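Local coordinates for protein TarM (PDB 4X7R) that belongs to the GT-B clan of glycosyltransferases, with two Rossmann-like domains and a long antiparallel sheet, at residues A[232-237]-A[242-247]. The protein carries 1 engineered substitution. Sequence-based numbering, arbitrary orientation.
With SUS (2-deoxy-3,6-di-O-sulfo-2-(sulfoamino)-alpha-D-glucopyranose), chain C.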
ATOM      1  N   PRO A 232      -3.839 -10.686 -12.816  1.00 32.72           N
ATOM      2  CA  PRO A 232      -3.411 -11.316 -14.095  1.00 33.62           C
ATOM      3  C   PRO A 232      -1.996 -11.892 -14.102  1.00 36.19           C
ATOM      4  O   PRO A 232      -1.781 -12.885 -14.778  1.00 36.93           O
ATOM      5  CB  PRO A 232      -3.556 -10.187 -15.130  1.00 35.32           C
ATOM      6  CG  PRO A 232      -4.589  -9.243 -14.515  1.00 39.61           C
ATOM      7  CD  PRO A 232      -4.266  -9.280 -13.042  1.00 33.90           C
ATOM      8  N   LYS A 233      -1.051 -11.321 -13.334  1.00 32.34           N
ATOM      9  CA  LYS A 233       0.322 -11.876 -13.253  1.00 32.29           C
ATOM     10  C   LYS A 233       0.311 -13.285 -12.724  1.00 38.19           C
ATOM     11  O   LYS A 233       0.950 -14.153 -13.329  1.00 38.57           O
ATOM     12  CB  LYS A 233       1.262 -10.989 -12.435  1.00 32.35           C
ATOM     13  CG  LYS A 233       1.392  -9.599 -13.032  1.00 35.33           C
ATOM     14  CD  LYS A 233       2.046  -8.659 -12.079  1.00 40.99           C
ATOM     15  CE  LYS A 233       2.350  -7.359 -12.765  1.00 50.80           C
ATOM     16  NZ  LYS A 233       1.290  -6.355 -12.517  1.00 48.41           N
ATOM     17  N   MET A 234      -0.465 -13.532 -11.632  1.00 34.04           N
ATOM     18  CA  MET A 234      -0.592 -14.858 -11.039  1.00 33.41           C
ATOM     19  C   MET A 234      -1.457 -15.738 -11.945  1.00 38.54           C
ATOM     20  O   MET A 234      -1.088 -16.880 -12.220  1.00 38.51           O
ATOM     21  CB  MET A 234      -1.229 -14.786  -9.622  1.00 34.50           C
ATOM     22  CG  MET A 234      -1.448 -16.176  -8.962  1.00 36.52           C
ATOM     23  SD  MET A 234      -2.420 -16.123  -7.442  1.00 39.15           S
ATOM     24  CE  MET A 234      -4.056 -15.688  -8.083  1.00 36.10           C
ATOM     25  N   PHE A 235      -2.628 -15.228 -12.343  1.00 35.51           N
ATOM     26  CA  PHE A 235      -3.588 -15.966 -13.158  1.00 36.28           C
ATOM     27  C   PHE A 235      -2.989 -16.543 -14.466  1.00 41.72           C
ATOM     28  O   PHE A 235      -3.229 -17.705 -14.772  1.00 43.14           O
ATOM     29  CB  PHE A 235      -4.840 -15.114 -13.443  1.00 37.72           C
ATOM     30  CG  PHE A 235      -6.008 -15.910 -13.996  1.00 40.80           C
ATOM     31  CD1 PHE A 235      -6.605 -16.922 -13.243  1.00 43.20           C
ATOM     32  CD2 PHE A 235      -6.519 -15.641 -15.258  1.00 44.84           C
ATOM     33  CE1 PHE A 235      -7.675 -17.666 -13.756  1.00 44.56           C
ATOM     34  CE2 PHE A 235      -7.612 -16.367 -15.760  1.00 48.88           C
ATOM     35  CZ  PHE A 235      -8.181 -17.374 -15.004  1.00 45.67           C
ATOM     36  N   ASN A 236      -2.211 -15.743 -15.206  1.00 38.85           N
ATOM     37  CA  ASN A 236      -1.622 -16.143 -16.494  1.00 39.81           C
ATOM     38  C   ASN A 236      -0.407 -17.096 -16.427  1.00 44.39           C
ATOM     39  O   ASN A 236       0.053 -17.532 -17.485  1.00 46.31           O
ATOM     40  CB  ASN A 236      -1.275 -14.909 -17.329  1.00 36.93           C
ATOM     41  CG  ASN A 236      -2.450 -14.033 -17.688  1.00 58.94           C
ATOM     42  OD1 ASN A 236      -3.608 -14.420 -17.619  1.00 47.27           O
ATOM     43  ND2 ASN A 236      -2.175 -12.815 -18.084  1.00 58.91           N
ATOM     44  N   THR A 237       0.143 -17.400 -15.227  1.00 38.97           N
ATOM     45  CA  THR A 237       1.302 -18.320 -15.183  1.00 39.77           C
ATOM     46  C   THR A 237       0.895 -19.726 -15.662  1.00 45.63           C
ATOM     47  O   THR A 237      -0.277 -20.090 -15.577  1.00 45.07           O
ATOM     48  CB  THR A 237       2.005 -18.388 -13.816  1.00 41.53           C
ATOM     49  OG1 THR A 237       1.241 -19.201 -12.938  1.00 44.30           O
ATOM     50  CG2 THR A 237       2.306 -17.046 -13.205  1.00 33.25           C
ATOM     51  N   ALA A 242       1.184 -25.686  -8.591  1.00 42.54           N
ATOM     52  CA  ALA A 242       1.204 -24.604  -7.614  1.00 40.27           C
ATOM     53  C   ALA A 242      -0.208 -24.074  -7.390  1.00 45.05           C
ATOM     54  O   ALA A 242      -1.000 -24.039  -8.331  1.00 44.03           O
ATOM     55  CB  ALA A 242       2.124 -23.497  -8.072  1.00 39.19           C
ATOM     56  N   GLN A 243      -0.541 -23.750  -6.128  1.00 41.25           N
ATOM     57  CA  GLN A 243      -1.847 -23.236  -5.751  1.00 40.49           C
ATOM     58  C   GLN A 243      -1.961 -21.741  -6.005  1.00 40.94           C
ATOM     59  O   GLN A 243      -0.969 -20.990  -5.902  1.00 38.08           O
ATOM     60  CB  GLN A 243      -2.156 -23.563  -4.280  1.00 42.47           C
ATOM     61  CG  GLN A 243      -2.015 -25.057  -3.974  1.00 41.63           C
ATOM     62  CD  GLN A 243      -2.382 -25.392  -2.568  1.00 44.20           C
ATOM     63  OE1 GLN A 243      -3.306 -24.816  -1.997  1.00 41.53           O
ATOM     64  NE2 GLN A 243      -1.694 -26.370  -1.994  1.00 44.22           N
ATOM     65  N   LYS A 244      -3.185 -21.306  -6.352  1.00 38.14           N
ATOM     66  CA  LYS A 244      -3.465 -19.891  -6.630  1.00 36.16           C
ATOM     67  C   LYS A 244      -4.665 -19.404  -5.850  1.00 37.89           C
ATOM     68  O   LYS A 244      -5.762 -19.969  -5.962  1.00 37.10           O
ATOM     69  CB  LYS A 244      -3.649 -19.620  -8.140  1.00 38.73           C
ATOM     70  CG  LYS A 244      -2.430 -19.970  -9.005  1.00 41.51           C
ATOM     71  CD  LYS A 244      -2.689 -19.708 -10.490  1.00 37.60           C
ATOM     72  CE  LYS A 244      -1.479 -19.984 -11.377  1.00 32.04           C
ATOM     73  NZ  LYS A 244      -1.733 -19.553 -12.787  1.00 36.48           N
ATOM     74  N   TYR A 245      -4.464 -18.325  -5.079  1.00 33.18           N
ATOM     75  CA  TYR A 245      -5.523 -17.701  -4.273  1.00 32.42           C
ATOM     76  C   TYR A 245      -5.516 -16.233  -4.510  1.00 36.67           C
ATOM     77  O   TYR A 245      -4.456 -15.643  -4.696  1.00 36.64           O
ATOM     78  CB  TYR A 245      -5.330 -17.940  -2.747  1.00 32.78           C
ATOM     79  CG  TYR A 245      -5.379 -19.398  -2.358  1.00 34.22           C
ATOM     80  CD1 TYR A 245      -6.594 -20.038  -2.132  1.00 36.29           C
ATOM     81  CD2 TYR A 245      -4.219 -20.162  -2.301  1.00 34.86           C
ATOM     82  CE1 TYR A 245      -6.651 -21.400  -1.841  1.00 37.33           C
ATOM     83  CE2 TYR A 245      -4.262 -21.520  -1.983  1.00 36.13           C
ATOM     84  CZ  TYR A 245      -5.481 -22.136  -1.769  1.00 41.22           C
ATOM     85  OH  TYR A 245      -5.539 -23.479  -1.516  1.00 43.74           O
ATOM     86  N   GLY A 246      -6.700 -15.647  -4.474  1.00 32.76           N
ATOM     87  CA  GLY A 246      -6.869 -14.203  -4.598  1.00 31.42           C
ATOM     88  C   GLY A 246      -7.493 -13.741  -3.302  1.00 36.34           C
ATOM     89  O   GLY A 246      -8.434 -14.385  -2.832  1.00 35.38           O
ATOM     90  N   VAL A 247      -6.935 -12.678  -2.663  1.00 32.91           N
ATOM     91  CA  VAL A 247      -7.551 -12.114  -1.455  1.00 33.10           C
ATOM     92  C   VAL A 247      -8.164 -10.768  -1.852  1.00 36.96           C
ATOM     93  O   VAL A 247      -7.438  -9.889  -2.318  1.00 36.15           O
ATOM     94  CB  VAL A 247      -6.604 -11.965  -0.217  1.00 36.21           C
ATOM     95  CG1 VAL A 247      -7.304 -11.217   0.928  1.00 35.68           C
ATOM     96  CG2 VAL A 247      -6.076 -13.318   0.275  1.00 35.92           C
TER
HETATM   97  N2  SUS C   3       1.218  -2.655 -12.403  0.82 46.80           N
HETATM   98  C1  SUS C   3       0.905  -0.248 -12.820  0.82 47.23           C
HETATM   99  S1  SUS C   3       2.927  -3.073 -12.280  0.82 44.61           S
HETATM  100  C2  SUS C   3       0.988  -1.343 -11.771  0.82 47.34           C
HETATM  101  S2  SUS C   3       0.552   3.848  -9.067  0.82 61.23           S
HETATM  102  C3  SUS C   3      -0.295  -1.350 -10.912  0.82 47.29           C
HETATM  103  O3  SUS C   3      -0.187  -2.313  -9.843  0.82 46.38           O
HETATM  104  S3  SUS C   3      -1.112  -3.529  -9.856  0.82 45.30           S
HETATM  105  C4  SUS C   3      -0.632   0.033 -10.339  0.82 48.63           C
HETATM  106  O4  SUS C   3      -1.932  -0.090  -9.797  0.82 50.71           O
HETATM  107  C5  SUS C   3      -0.590   1.119 -11.472  0.82 49.37           C
HETATM  108  O5  SUS C   3       0.683   1.036 -12.180  0.82 46.75           O
HETATM  109  C6  SUS C   3      -0.635   2.556 -10.958  0.82 51.86           C
HETATM  110  O6  SUS C   3       0.468   2.724 -10.086  0.82 56.92           O
HETATM  111  O1S SUS C   3       3.275  -3.316 -10.814  0.82 44.75           O
HETATM  112  O2S SUS C   3       3.126  -4.322 -13.125  0.82 44.93           O
HETATM  113  O3S SUS C   3       3.794  -1.933 -12.814  0.82 49.27           O
HETATM  114  O4S SUS C   3       1.744   3.563  -8.148  0.82 60.21           O
HETATM  115  O5S SUS C   3       0.737   5.172  -9.812  0.82 62.17           O
HETATM  116  O6S SUS C   3      -0.731   3.894  -8.229  0.82 64.03           O
HETATM  117  O7S SUS C   3      -2.533  -3.004  -9.892  0.82 46.98           O
HETATM  118  O8S SUS C   3      -0.924  -4.385  -8.602  0.82 47.48           O
HETATM  119  O9S SUS C   3      -0.850  -4.381 -11.093  0.82 47.02           O
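With CG anti to the carbonyl carbon (chi1 -60°) and every later torsion near 180°, Lys-244 runs out straight from strand 243-247 toward the C-terminal part of helix 231-235 and the loop after it, where Met-234 lies alongside it in the opposite sense. The two elements belong to the beta-alpha-beta unit 221-225, 231-235, 243-247 of a Rossmann-like parallel sheet. Met-234 SD rests 3.8 Å from Lys-244 CB, and a bend at chi3 brings CE within 3.4 Å of Tyr-245 O; Met-223 of the neighbouring strand touches both side chains. The ammonium group of Lys-244 gathers carbonyls from the last turn of the helix and the loop that follows: NZ bonds Met-234 O at 2.8 Å, with a C=O...N angle of 149°, and more weakly Phe-235 O and Thr-237 O. Its positive charge probably offsets the partial negative charge of those carbonyls. Met-234 O also accepts a hydrogen bond from Thr-237 N, so two donors share it. From the same helix, Lys-233 reaches the bound glycan, its NZ hydrogen-bonded to SUS O2S at 2.8 Å and salt-bridged to the sulfated IDS residue. Thr-237 OG1, held too by His-239 ND1, takes a further bond from Lys-244 NZ at 3.0 Å.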